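Local atomic coordinates of protein yciO (Escherichia coli, PDB entry 1K7J), a protein that is of unknown function but belongs to the SUA5 (YrdC-like) family and may, like its relatives, bind double-stranded RNA. Residues A[30-35]-A[66-71]; A[72-77]-A[137-142]; A[36-41]-A[155-160]; A[77-82]-A[119-124]; A[21-26]-A[168-173]. All coordinates share one frame; numbering follows the deposited sequence.

How the contacts relate
From the N terminus, helix 14-25 opens contact 5, whose partner segment 168-173 comes last, so this loop encloses the other four contacts. Contact 1 opens on strand 30-34 and contact 3 on the next strand, 37-43; because contact 1 closes at 66-71, before contact 3 closes at 155-160, the two cross. Helix 72-78 then opens contact 2 and, through the shared Thr-77, contact 4. Contact 4 closes at 119-124 inside the loop that contact 2 completes at 137-142, and both nest inside contact 3. Contact 1 joins strands 30-34 and 66-68 of the sheet; contacts 2 and 4 bring helix 72-78 onto strands 140-144 and 118-122; 3 and 5 tie helices 157-164 and 14-25 to strands 37-43 and 170-173.

Contact 1 (A[30-35]-A[66-71]); sequences IVYPTD and TLMCRD
This is a buried side-chain contact between Tyr-32 and Met-68, made on one mixed sheet between strands that are not neighbours in it: strands 37-43 and 140-144 run between 30-34 and 66-68. No hydrogen bond joins the two segments, and their closest CA atoms, those of Thr-34 and Met-68, are 9.7 Å apart. That is shorter than three strand spacings of a flat sheet, as expected if the sheet curves here. The gap is filled from opposite directions. Tyr-32 holds CG between its backbone N and carbonyl carbon (chi1 64°), which carries the phenol toward Met-68. The selenomethionine chain folds back on itself, bent at both chi2 (68°) and chi3 (71°), and so wraps the hydroxyl: Tyr-32 OH lies 3.1 Å from Met-68 CE and 3.1 Å from Met-68 CG. SE itself stands farther off, 3.9 Å from Tyr-32 OH. These are tight van der Waals contacts; the polar need of the phenol is met by a hydrogen bond between Tyr-32 OH and Ser-142 OG. Thr-34 adds its methyl, with CG2 4.0 Å from Met-68 CE, while its OG1 bonds to Gly-37 O. Helix 127-136 packs against both partners, through Leu-132 on Tyr-32 and Leu-133 on Met-68, and Arg-122 of strand 118-122 lies beside Met-68.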
# COMPACT_ATOMS: atom_id res chain seq x y z
N ILE A 30 7.60 -4.61 -6.95
CA ILE A 30 6.50 -4.90 -7.84
C ILE A 30 5.43 -3.82 -7.86
O ILE A 30 5.35 -2.98 -6.96
CB ILE A 30 5.80 -6.23 -7.47
CG1 ILE A 30 4.95 -6.05 -6.21
CG2 ILE A 30 6.84 -7.32 -7.24
CD1 ILE A 30 4.09 -7.26 -5.86
N VAL A 31 4.63 -3.84 -8.91
CA VAL A 31 3.51 -2.92 -9.05
C VAL A 31 2.31 -3.85 -9.02
O VAL A 31 2.25 -4.83 -9.76
CB VAL A 31 3.53 -2.17 -10.40
CG1 VAL A 31 2.22 -1.41 -10.60
CG2 VAL A 31 4.70 -1.19 -10.42
N TYR A 32 1.36 -3.57 -8.14
CA TYR A 32 0.18 -4.41 -8.03
C TYR A 32 -1.08 -3.59 -7.84
O TYR A 32 -1.04 -2.47 -7.34
CB TYR A 32 0.33 -5.40 -6.87
CG TYR A 32 0.42 -4.79 -5.49
CD1 TYR A 32 1.59 -4.18 -5.05
CD2 TYR A 32 -0.67 -4.85 -4.62
CE1 TYR A 32 1.68 -3.65 -3.75
CE2 TYR A 32 -0.59 -4.32 -3.33
CZ TYR A 32 0.59 -3.73 -2.90
OH TYR A 32 0.67 -3.24 -1.62
N PRO A 33 -2.23 -4.14 -8.25
CA PRO A 33 -3.50 -3.43 -8.12
C PRO A 33 -4.11 -3.46 -6.73
O PRO A 33 -3.97 -4.44 -6.00
CB PRO A 33 -4.39 -4.16 -9.13
CG PRO A 33 -3.92 -5.59 -8.96
CD PRO A 33 -2.41 -5.43 -8.93
N THR A 34 -4.78 -2.37 -6.36
CA THR A 34 -5.49 -2.30 -5.08
C THR A 34 -6.86 -1.74 -5.43
O THR A 34 -7.13 -1.41 -6.59
CB THR A 34 -4.83 -1.34 -4.05
OG1 THR A 34 -5.09 0.02 -4.41
CG2 THR A 34 -3.33 -1.58 -3.98
N ASP A 35 -7.74 -1.63 -4.44
CA ASP A 35 -9.07 -1.09 -4.66
C ASP A 35 -9.01 0.40 -5.00
O ASP A 35 -9.95 0.95 -5.59
CB ASP A 35 -9.92 -1.28 -3.41
CG ASP A 35 -9.24 -0.75 -2.17
OD1 ASP A 35 -8.41 -1.48 -1.59
OD2 ASP A 35 -9.51 0.41 -1.80
N THR A 66 3.73 3.20 3.53
CA THR A 66 2.48 2.50 3.78
C THR A 66 2.76 1.03 4.00
O THR A 66 3.62 0.45 3.34
CB THR A 66 1.51 2.63 2.58
OG1 THR A 66 1.17 4.01 2.39
CG2 THR A 66 0.24 1.83 2.83
N LEU A 67 2.06 0.43 4.95
CA LEU A 67 2.18 -1.00 5.17
C LEU A 67 0.84 -1.54 4.71
O LEU A 67 -0.21 -1.18 5.26
CB LEU A 67 2.41 -1.34 6.64
CG LEU A 67 3.80 -1.03 7.21
CD1 LEU A 67 3.89 -1.55 8.64
CD2 LEU A 67 4.88 -1.68 6.35
N MSE A 68 0.87 -2.36 3.66
CA MSE A 68 -0.34 -2.96 3.11
C MSE A 68 -0.59 -4.21 3.96
O MSE A 68 0.19 -5.17 3.91
CB MSE A 68 -0.09 -3.33 1.64
CG MSE A 68 -1.34 -3.51 0.78
SE MSE A 68 -2.33 -1.85 0.47
CE MSE A 68 -1.10 -0.90 -0.74
N CYS A 69 -1.67 -4.18 4.74
CA CYS A 69 -2.00 -5.27 5.66
C CYS A 69 -3.20 -6.13 5.27
O CYS A 69 -4.15 -5.66 4.65
CB CYS A 69 -2.25 -4.69 7.06
SG CYS A 69 -0.88 -3.74 7.73
N ARG A 70 -3.15 -7.39 5.68
CA ARG A 70 -4.20 -8.35 5.38
C ARG A 70 -5.55 -7.97 5.97
O ARG A 70 -6.58 -8.04 5.30
CB ARG A 70 -3.79 -9.73 5.91
CG ARG A 70 -4.77 -10.85 5.58
CD ARG A 70 -4.71 -11.23 4.11
NE ARG A 70 -5.67 -12.28 3.79
CZ ARG A 70 -5.62 -13.52 4.27
NH1 ARG A 70 -4.64 -13.88 5.10
NH2 ARG A 70 -6.55 -14.41 3.93
N ASP A 71 -5.54 -7.55 7.23
CA ASP A 71 -6.77 -7.20 7.93
C ASP A 71 -6.47 -6.32 9.14
O ASP A 71 -5.32 -5.97 9.38
CB ASP A 71 -7.50 -8.47 8.37
CG ASP A 71 -6.56 -9.48 9.02
OD1 ASP A 71 -5.57 -9.06 9.66
OD2 ASP A 71 -6.82 -10.69 8.90

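Contact 2 (A[72-77]-A[137-142])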
# COMPACT_ATOMS: atom_id res chain seq x y z
N LEU A 72 -7.51 -5.98 9.89
CA LEU A 72 -7.35 -5.13 11.07
C LEU A 72 -6.44 -5.78 12.11
O LEU A 72 -5.67 -5.09 12.78
CB LEU A 72 -8.72 -4.82 11.69
CG LEU A 72 -8.72 -3.87 12.89
CD1 LEU A 72 -8.09 -2.54 12.51
CD2 LEU A 72 -10.15 -3.65 13.36
N SER A 73 -6.52 -7.10 12.25
CA SER A 73 -5.68 -7.81 13.22
C SER A 73 -4.20 -7.58 12.90
O SER A 73 -3.42 -7.24 13.78
CB SER A 73 -5.98 -9.31 13.19
OG SER A 73 -5.10 -10.01 14.06
N GLU A 74 -3.83 -7.76 11.63
CA GLU A 74 -2.44 -7.56 11.24
C GLU A 74 -2.06 -6.10 11.40
O GLU A 74 -0.96 -5.78 11.85
CB GLU A 74 -2.21 -8.00 9.79
CG GLU A 74 -0.76 -7.85 9.36
CD GLU A 74 -0.42 -8.69 8.15
OE1 GLU A 74 -0.79 -8.30 7.02
OE2 GLU A 74 0.20 -9.76 8.32
N LEU A 75 -2.98 -5.21 11.05
CA LEU A 75 -2.73 -3.78 11.19
C LEU A 75 -2.42 -3.46 12.65
O LEU A 75 -1.50 -2.69 12.95
CB LEU A 75 -3.95 -2.98 10.71
CG LEU A 75 -3.90 -1.45 10.78
CD1 LEU A 75 -4.86 -0.86 9.76
CD2 LEU A 75 -4.24 -0.97 12.19
N SER A 76 -3.17 -4.07 13.55
CA SER A 76 -3.00 -3.85 14.99
C SER A 76 -1.74 -4.48 15.56
O SER A 76 -1.39 -4.25 16.72
CB SER A 76 -4.23 -4.38 15.73
OG SER A 76 -5.40 -3.71 15.28
N THR A 77 -1.06 -5.28 14.74
CA THR A 77 0.18 -5.92 15.16
C THR A 77 1.35 -5.01 14.81
O THR A 77 2.35 -4.95 15.53
CB THR A 77 0.36 -7.27 14.42
OG1 THR A 77 -0.76 -8.13 14.70
CG2 THR A 77 1.64 -7.96 14.86
N GLY A 137 2.25 -13.59 3.91
CA GLY A 137 2.24 -13.91 5.33
C GLY A 137 2.48 -12.75 6.28
O GLY A 137 2.41 -12.92 7.50
N GLU A 138 2.80 -11.59 5.72
CA GLU A 138 3.04 -10.39 6.52
C GLU A 138 2.76 -9.19 5.64
O GLU A 138 2.50 -9.34 4.44
CB GLU A 138 4.48 -10.36 7.04
CG GLU A 138 5.55 -10.35 5.96
CD GLU A 138 6.96 -10.16 6.53
OE1 GLU A 138 7.15 -10.42 7.73
OE2 GLU A 138 7.86 -9.76 5.77
N PRO A 139 2.79 -7.97 6.21
CA PRO A 139 2.52 -6.77 5.42
C PRO A 139 3.54 -6.55 4.31
O PRO A 139 4.66 -7.06 4.36
CB PRO A 139 2.58 -5.64 6.45
CG PRO A 139 2.17 -6.32 7.72
CD PRO A 139 2.92 -7.63 7.64
N MSE A 140 3.14 -5.78 3.32
CA MSE A 140 4.00 -5.45 2.20
C MSE A 140 4.31 -3.95 2.31
O MSE A 140 3.40 -3.15 2.49
CB MSE A 140 3.27 -5.76 0.89
CG MSE A 140 4.04 -5.46 -0.37
SE MSE A 140 3.58 -6.74 -1.77
CE MSE A 140 1.66 -6.65 -1.67
N LEU A 141 5.58 -3.58 2.25
CA LEU A 141 5.94 -2.17 2.30
C LEU A 141 5.45 -1.61 0.97
O LEU A 141 5.77 -2.16 -0.09
CB LEU A 141 7.45 -1.99 2.41
CG LEU A 141 7.93 -0.54 2.29
CD1 LEU A 141 7.33 0.31 3.41
CD2 LEU A 141 9.45 -0.50 2.34
N SER A 142 4.67 -0.54 1.02
CA SER A 142 4.12 0.01 -0.20
C SER A 142 3.94 1.52 -0.20
O SER A 142 4.24 2.20 0.78
CB SER A 142 2.74 -0.61 -0.46
OG SER A 142 2.76 -2.02 -0.37
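Glu-74 reaches Pro-139 with CG anti to its own backbone N (chi1 -178°) and the chain extended at the next bond (chi2 160°), which carries the carboxylate off helix 72-78 to the proline ring. There the carboxylate lays one face over the CG-CD side of the ring: Glu-74 CD is 3.5 Å from Pro-139 CD, and Glu-74 CG is 3.7 Å from Pro-139 CG. Glu-74 OE2 lies 3.4 Å from Glu-138 CA. OE1 reaches back past the N-cap to a hydrogen bond with the backbone N of Arg-70, in the loop before the helix. Asp-71 is the N-cap, its OD1 taking the N-H of Glu-74; the Glu-74 bond to Arg-70 N comes one residue earlier, so the residue that packs on Pro-139 is held at both its backbone and its carboxylate. Further along the helix, Ser-76 OG donates to Leu-72 O at 2.9 Å, arriving from the opposite face of the carbonyl plane to the N-H of Ser-76. On the other segment the chain leaves helix 127-136 at Gly-137, whose phi of 91° is positive, and enters strand 140-144 just after Pro-139. The ring of Tyr-78 also packs on this proline.

Contact 3 (A[36-41]-A[155-160]); sequences SGYALG and SDPEEI
Tyr-38 carries this contact, its ring meeting three residues at and just before the start of helix 157-164 in three different ways. CG is turned anti to the carbonyl carbon and beside the backbone N (chi1 -84°), which sends the ring from strand 37-43 toward the helix. Ile-160 answers with an extended chain (chi2 175°) that places its terminal methyl over one face of the phenol, on the side near the ring root: Ile-160 CD1 is 3.4 Å from Tyr-38 CG and 3.5 Å from Tyr-38 CD2, a CH-pi type of approach. At the edge, close to the ring plane, Tyr-38 CE2 faces Ser-155 O at 3.5 Å. Farther out, Tyr-38 OH touches Pro-157 CB at 3.6 Å, an oblique approach. The buried hydroxyl is satisfied by hydrogen bonds with Gly-175 O and Gly-174 N, so it is fixed at its end as well as along its ring. The helix start is itself set by Asp-156, the N-cap, whose OD1 accepts from two backbone amides: Glu-158 N at 2.8 Å, almost in line with the C-O bond, and Glu-159 N at 3.2 Å, from above the carboxylate plane. Behind the contact, Ile-160 rests on Ile-171 and Pro-157 on His-173 of strand 170-173, while the Tyr-38 ring packs against Val-31 and Pro-33 of strand 30-34.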
# COMPACT_ATOMS: atom_id res chain seq x y z
N SER A 36 -7.91 1.05 -4.63
CA SER A 36 -7.74 2.48 -4.89
C SER A 36 -6.48 2.76 -5.71
O SER A 36 -5.53 3.37 -5.22
CB SER A 36 -7.67 3.25 -3.57
OG SER A 36 -8.86 3.06 -2.81
N GLY A 37 -6.48 2.30 -6.96
CA GLY A 37 -5.34 2.51 -7.84
C GLY A 37 -4.22 1.51 -7.67
O GLY A 37 -4.24 0.66 -6.78
N TYR A 38 -3.23 1.59 -8.55
CA TYR A 38 -2.08 0.70 -8.49
C TYR A 38 -1.13 1.16 -7.39
O TYR A 38 -1.15 2.32 -6.98
CB TYR A 38 -1.37 0.66 -9.84
CG TYR A 38 -2.00 -0.34 -10.79
CD1 TYR A 38 -1.66 -1.69 -10.75
CD2 TYR A 38 -2.99 0.05 -11.70
CE1 TYR A 38 -2.28 -2.63 -11.57
CE2 TYR A 38 -3.63 -0.88 -12.52
CZ TYR A 38 -3.26 -2.22 -12.45
OH TYR A 38 -3.88 -3.15 -13.26
N ALA A 39 -0.31 0.24 -6.90
CA ALA A 39 0.63 0.55 -5.83
C ALA A 39 1.97 -0.13 -6.06
O ALA A 39 2.07 -1.07 -6.84
CB ALA A 39 0.05 0.10 -4.49
N LEU A 40 3.00 0.38 -5.38
CA LEU A 40 4.33 -0.20 -5.45
C LEU A 40 4.48 -1.03 -4.18
O LEU A 40 3.97 -0.65 -3.13
CB LEU A 40 5.40 0.91 -5.45
CG LEU A 40 5.57 1.73 -6.72
CD1 LEU A 40 6.32 3.01 -6.40
CD2 LEU A 40 6.31 0.92 -7.77
N GLY A 41 5.18 -2.15 -4.28
CA GLY A 41 5.37 -2.98 -3.10
C GLY A 41 6.67 -3.76 -3.07
O GLY A 41 7.26 -4.04 -4.11
N SER A 155 -3.63 4.19 -13.23
CA SER A 155 -4.70 3.21 -13.26
C SER A 155 -4.69 2.29 -14.48
O SER A 155 -5.43 1.31 -14.51
CB SER A 155 -6.04 3.92 -13.19
OG SER A 155 -6.21 4.79 -14.30
N ASP A 156 -3.88 2.63 -15.47
CA ASP A 156 -3.77 1.86 -16.71
C ASP A 156 -2.51 1.01 -16.67
O ASP A 156 -1.40 1.53 -16.75
CB ASP A 156 -3.71 2.84 -17.89
CG ASP A 156 -3.70 2.14 -19.24
OD1 ASP A 156 -3.15 1.03 -19.34
OD2 ASP A 156 -4.23 2.73 -20.20
N PRO A 157 -2.66 -0.32 -16.56
CA PRO A 157 -1.50 -1.23 -16.51
C PRO A 157 -0.56 -1.16 -17.71
O PRO A 157 0.64 -1.40 -17.58
CB PRO A 157 -2.15 -2.60 -16.32
CG PRO A 157 -3.46 -2.46 -17.01
CD PRO A 157 -3.92 -1.09 -16.57
N GLU A 158 -1.10 -0.85 -18.88
CA GLU A 158 -0.26 -0.75 -20.07
C GLU A 158 0.57 0.53 -20.02
O GLU A 158 1.72 0.55 -20.44
CB GLU A 158 -1.12 -0.79 -21.34
CG GLU A 158 -1.61 -2.18 -21.71
CD GLU A 158 -0.47 -3.18 -21.89
OE1 GLU A 158 0.58 -2.79 -22.44
OE2 GLU A 158 -0.63 -4.35 -21.49
N GLU A 159 -0.03 1.60 -19.50
CA GLU A 159 0.66 2.87 -19.36
C GLU A 159 1.77 2.68 -18.33
O GLU A 159 2.88 3.19 -18.48
CB GLU A 159 -0.32 3.96 -18.90
CG GLU A 159 0.28 5.36 -18.73
CD GLU A 159 1.09 5.53 -17.45
OE1 GLU A 159 0.60 5.13 -16.38
OE2 GLU A 159 2.21 6.08 -17.52
N ILE A 160 1.46 1.92 -17.28
CA ILE A 160 2.43 1.65 -16.22
C ILE A 160 3.62 0.87 -16.78
O ILE A 160 4.77 1.16 -16.45
CB ILE A 160 1.77 0.84 -15.08
CG1 ILE A 160 0.73 1.73 -14.37
CG2 ILE A 160 2.83 0.35 -14.10
CD1 ILE A 160 -0.07 1.02 -13.30

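Contact 4 (A[77-82]-A[119-124])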
# COMPACT_ATOMS: atom_id res chain seq x y z
N THR A 77 -1.06 -5.28 14.74
CA THR A 77 0.18 -5.92 15.16
C THR A 77 1.35 -5.01 14.81
O THR A 77 2.35 -4.95 15.53
CB THR A 77 0.36 -7.27 14.42
OG1 THR A 77 -0.76 -8.13 14.70
CG2 THR A 77 1.64 -7.96 14.86
N TYR A 78 1.21 -4.29 13.70
CA TYR A 78 2.27 -3.40 13.24
C TYR A 78 2.14 -1.93 13.62
O TYR A 78 3.03 -1.14 13.33
CB TYR A 78 2.42 -3.53 11.72
CG TYR A 78 3.04 -4.85 11.31
CD1 TYR A 78 2.31 -6.03 11.37
CD2 TYR A 78 4.37 -4.91 10.91
CE1 TYR A 78 2.90 -7.26 11.06
CE2 TYR A 78 4.97 -6.13 10.60
CZ TYR A 78 4.23 -7.30 10.68
OH TYR A 78 4.83 -8.50 10.37
N SER A 79 1.04 -1.55 14.26
CA SER A 79 0.87 -0.17 14.69
C SER A 79 0.18 -0.13 16.04
O SER A 79 -0.46 -1.10 16.45
CB SER A 79 0.06 0.63 13.66
OG SER A 79 -1.25 0.11 13.50
N PHE A 80 0.34 0.98 16.76
CA PHE A 80 -0.28 1.13 18.07
C PHE A 80 -1.71 1.63 17.88
O PHE A 80 -1.94 2.74 17.38
CB PHE A 80 0.52 2.11 18.92
CG PHE A 80 1.87 1.58 19.35
CD1 PHE A 80 1.95 0.50 20.22
CD2 PHE A 80 3.04 2.16 18.88
CE1 PHE A 80 3.20 0.00 20.63
CE2 PHE A 80 4.29 1.68 19.28
CZ PHE A 80 4.37 0.60 20.15
N VAL A 81 -2.66 0.80 18.27
CA VAL A 81 -4.08 1.11 18.12
C VAL A 81 -4.79 1.25 19.45
O VAL A 81 -4.86 0.30 20.23
CB VAL A 81 -4.77 -0.01 17.30
CG1 VAL A 81 -6.24 0.33 17.08
CG2 VAL A 81 -4.06 -0.19 15.96
N ASP A 82 -5.32 2.44 19.73
CA ASP A 82 -6.06 2.66 20.97
C ASP A 82 -7.55 2.58 20.70
O ASP A 82 -7.97 2.30 19.57
CB ASP A 82 -5.69 4.00 21.63
CG ASP A 82 -6.01 5.20 20.75
OD1 ASP A 82 -6.79 5.08 19.78
OD2 ASP A 82 -5.48 6.29 21.06
N ILE A 119 3.54 5.77 10.32
CA ILE A 119 3.52 5.06 9.05
C ILE A 119 2.06 4.83 8.69
O ILE A 119 1.21 4.70 9.57
CB ILE A 119 4.30 3.71 9.14
CG1 ILE A 119 4.36 3.05 7.77
CG2 ILE A 119 3.66 2.81 10.19
CD1 ILE A 119 5.42 1.97 7.66
N GLY A 120 1.76 4.81 7.39
CA GLY A 120 0.39 4.61 6.95
C GLY A 120 0.02 3.14 6.94
O GLY A 120 0.80 2.30 6.47
N MSE A 121 -1.15 2.82 7.48
CA MSE A 121 -1.64 1.45 7.54
C MSE A 121 -2.79 1.35 6.55
O MSE A 121 -3.70 2.18 6.57
CB MSE A 121 -2.09 1.12 8.96
CG MSE A 121 -1.03 1.41 10.03
SE MSE A 121 0.68 0.54 9.70
CE MSE A 121 0.13 -1.27 10.06
N ARG A 122 -2.76 0.33 5.70
CA ARG A 122 -3.78 0.20 4.68
C ARG A 122 -4.19 -1.25 4.40
O ARG A 122 -3.35 -2.09 4.12
CB ARG A 122 -3.24 0.85 3.40
CG ARG A 122 -4.12 0.85 2.17
CD ARG A 122 -3.39 1.64 1.10
NE ARG A 122 -3.92 1.47 -0.25
CZ ARG A 122 -3.42 2.08 -1.32
NH1 ARG A 122 -2.37 2.89 -1.18
NH2 ARG A 122 -3.95 1.88 -2.52
N VAL A 123 -5.49 -1.52 4.52
CA VAL A 123 -6.03 -2.85 4.26
C VAL A 123 -6.77 -2.78 2.92
O VAL A 123 -7.81 -2.13 2.82
CB VAL A 123 -7.03 -3.28 5.35
CG1 VAL A 123 -7.60 -4.65 5.03
CG2 VAL A 123 -6.34 -3.30 6.71
N PRO A 124 -6.24 -3.44 1.88
CA PRO A 124 -6.88 -3.42 0.56
C PRO A 124 -8.09 -4.36 0.52
O PRO A 124 -8.13 -5.35 1.24
CB PRO A 124 -5.76 -3.86 -0.37
CG PRO A 124 -5.04 -4.87 0.47
CD PRO A 124 -4.99 -4.22 1.85
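Met-121, a selenomethionine, touches the end of helix 72-78 at two points. Its terminal methyl meets the root of Tyr-78, with Met-121 CE 3.6 Å from Tyr-78 CB. Nearer its backbone, Met-121 CG lies 3.7 Å from Ser-79 OG, while Met-121 SE is 4.0 Å from Ser-79 CB. Both contacts follow from a curled chain: CG sits beside the backbone N (chi1 -53°), and further bends at chi2 (-55°) and chi3 (-70°) bring the methyl round to the helix. It meets one methylene and a serine side chain, and no hydrogen bond crosses between the segments. The Tyr-78 ring leads away from Met-121. Leu-75, Cys-69 and Leu-101 also touch the selenomethionine, so residues from the helix, from the loop after strand 66-68 and from strand 97-102 surround it. Farther out, Ser-79, the first residue to leave helical geometry, bonds OG to Leu-75 O, one turn back, which fixes the hydroxyl that packs on Met-121. Strand 118-122 is paired between 66-68 and 97-102. The arrangement is that of an alpha/beta sheet with a helix packed by its C-terminal end on an interior strand, here strand 118-122 of the YrdC-like fold.

Contact 5 (A[21-26]-A[168-173])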
# COMPACT_ATOMS: atom_id res chain seq x y z
N VAL A 21 4.77 -13.37 -5.26
CA VAL A 21 5.26 -13.34 -3.89
C VAL A 21 6.71 -13.80 -3.80
O VAL A 21 7.49 -13.29 -2.99
CB VAL A 21 4.36 -14.20 -2.97
CG1 VAL A 21 5.03 -14.41 -1.62
CG2 VAL A 21 3.01 -13.51 -2.78
N GLU A 22 7.09 -14.76 -4.64
CA GLU A 22 8.47 -15.24 -4.61
C GLU A 22 9.40 -14.11 -5.06
O GLU A 22 10.52 -13.98 -4.56
CB GLU A 22 8.65 -16.47 -5.49
CG GLU A 22 10.01 -17.13 -5.33
CD GLU A 22 10.40 -17.31 -3.87
OE1 GLU A 22 9.64 -17.97 -3.12
OE2 GLU A 22 11.47 -16.80 -3.47
N ILE A 23 8.94 -13.31 -6.01
CA ILE A 23 9.73 -12.19 -6.50
C ILE A 23 9.90 -11.19 -5.35
O ILE A 23 10.99 -10.64 -5.14
CB ILE A 23 9.04 -11.51 -7.71
CG1 ILE A 23 9.16 -12.44 -8.93
CG2 ILE A 23 9.67 -10.15 -7.99
CD1 ILE A 23 8.28 -12.04 -10.11
N VAL A 24 8.83 -10.96 -4.60
CA VAL A 24 8.88 -10.05 -3.46
C VAL A 24 9.84 -10.58 -2.39
O VAL A 24 10.65 -9.83 -1.85
CB VAL A 24 7.47 -9.86 -2.83
CG1 VAL A 24 7.58 -9.10 -1.50
CG2 VAL A 24 6.58 -9.09 -3.79
N ARG A 25 9.76 -11.87 -2.10
CA ARG A 25 10.62 -12.48 -1.09
C ARG A 25 12.10 -12.39 -1.45
O ARG A 25 12.96 -12.33 -0.56
CB ARG A 25 10.22 -13.94 -0.85
CG ARG A 25 8.98 -14.06 0.03
CD ARG A 25 8.43 -15.48 0.10
NE ARG A 25 7.34 -15.56 1.07
CZ ARG A 25 6.44 -16.55 1.12
NH1 ARG A 25 6.50 -17.55 0.26
NH2 ARG A 25 5.49 -16.53 2.04
N LYS A 26 12.40 -12.35 -2.74
CA LYS A 26 13.78 -12.26 -3.20
C LYS A 26 14.29 -10.82 -3.23
O LYS A 26 15.40 -10.56 -3.69
CB LYS A 26 13.93 -12.91 -4.58
CG LYS A 26 13.76 -14.42 -4.57
CD LYS A 26 13.91 -14.99 -5.97
CE LYS A 26 13.83 -16.51 -5.95
NZ LYS A 26 14.94 -17.11 -5.15
N VAL A 168 11.06 -1.53 -12.41
CA VAL A 168 10.49 -2.47 -11.46
C VAL A 168 10.71 -3.90 -11.94
O VAL A 168 11.03 -4.12 -13.11
CB VAL A 168 8.98 -2.21 -11.23
CG1 VAL A 168 8.78 -0.81 -10.67
CG2 VAL A 168 8.22 -2.39 -12.53
N ASP A 169 10.54 -4.86 -11.05
CA ASP A 169 10.77 -6.26 -11.38
C ASP A 169 9.53 -7.03 -11.84
O ASP A 169 9.64 -8.02 -12.56
CB ASP A 169 11.42 -6.94 -10.18
CG ASP A 169 12.65 -6.20 -9.71
OD1 ASP A 169 13.55 -5.97 -10.55
OD2 ASP A 169 12.73 -5.85 -8.52
N LEU A 170 8.36 -6.55 -11.43
CA LEU A 170 7.12 -7.19 -11.82
C LEU A 170 5.99 -6.19 -11.82
O LEU A 170 5.92 -5.32 -10.97
CB LEU A 170 6.76 -8.33 -10.86
CG LEU A 170 5.36 -8.92 -11.04
CD1 LEU A 170 5.28 -9.65 -12.38
CD2 LEU A 170 5.04 -9.87 -9.90
N ILE A 171 5.11 -6.32 -12.81
CA ILE A 171 3.93 -5.48 -12.91
C ILE A 171 2.78 -6.45 -13.06
O ILE A 171 2.78 -7.28 -13.97
CB ILE A 171 3.96 -4.54 -14.13
CG1 ILE A 171 5.08 -3.51 -13.96
CG2 ILE A 171 2.61 -3.85 -14.28
CD1 ILE A 171 5.30 -2.63 -15.18
N ILE A 172 1.83 -6.38 -12.13
CA ILE A 172 0.67 -7.26 -12.19
C ILE A 172 -0.48 -6.49 -12.81
O ILE A 172 -0.93 -5.49 -12.26
CB ILE A 172 0.24 -7.74 -10.79
CG1 ILE A 172 1.31 -8.64 -10.19
CG2 ILE A 172 -1.09 -8.48 -10.88
CD1 ILE A 172 1.04 -9.04 -8.74
N HIS A 173 -0.92 -6.95 -13.98
CA HIS A 173 -2.04 -6.34 -14.68
C HIS A 173 -3.29 -6.88 -13.99
O HIS A 173 -3.58 -8.07 -14.06
CB HIS A 173 -2.01 -6.77 -16.15
CG HIS A 173 -3.15 -6.25 -16.97
ND1 HIS A 173 -4.47 -6.41 -16.61
CD2 HIS A 173 -3.16 -5.61 -18.17
CE1 HIS A 173 -5.24 -5.90 -17.55
NE2 HIS A 173 -4.47 -5.41 -18.51
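Ile-23 and Leu-170 supply the apolar part of this contact between helix 14-25 and strand 170-173. The extended arm of Ile-23 (chi1 -72°, chi2 168°) runs out from the helix and crosses the leucine side chain at about a right angle, so that Ile-23 CD1 touches Leu-170 CD2 at 3.9 Å and Leu-170 CB at 4.1 Å. Its other branch makes a looser contact, Ile-23 CG2 lying 4.3 Å from Asp-169 CB. Ile-30 joins the cluster, packing on both Ile-23 and Leu-170, as does Gln-3. The surrounding topology is a beta-alpha-beta crossover: strand 3-6, helix 14-25 and strand 30-34 follow each other in the chain, and strand 170-173 is inserted between those two strands and parallel to both, so the helix packs across the strand it skips. No hydrogen bond or salt bridge crosses the contact; the polar groups have partners outside it or within their own segment. Asp-169 presents OD2 to the N-H of Val-29 and to Arg-52 NH1 in a salt bridge, which keeps its carboxylate occupied beside the isoleucine. At the C-terminal end of the helix, Glu-22 OE2 and Lys-26 NZ, the lysine just past it, form a long salt bridge at 3.9 Å, and Arg-25 lays its guanidinium over Val-21 CG1.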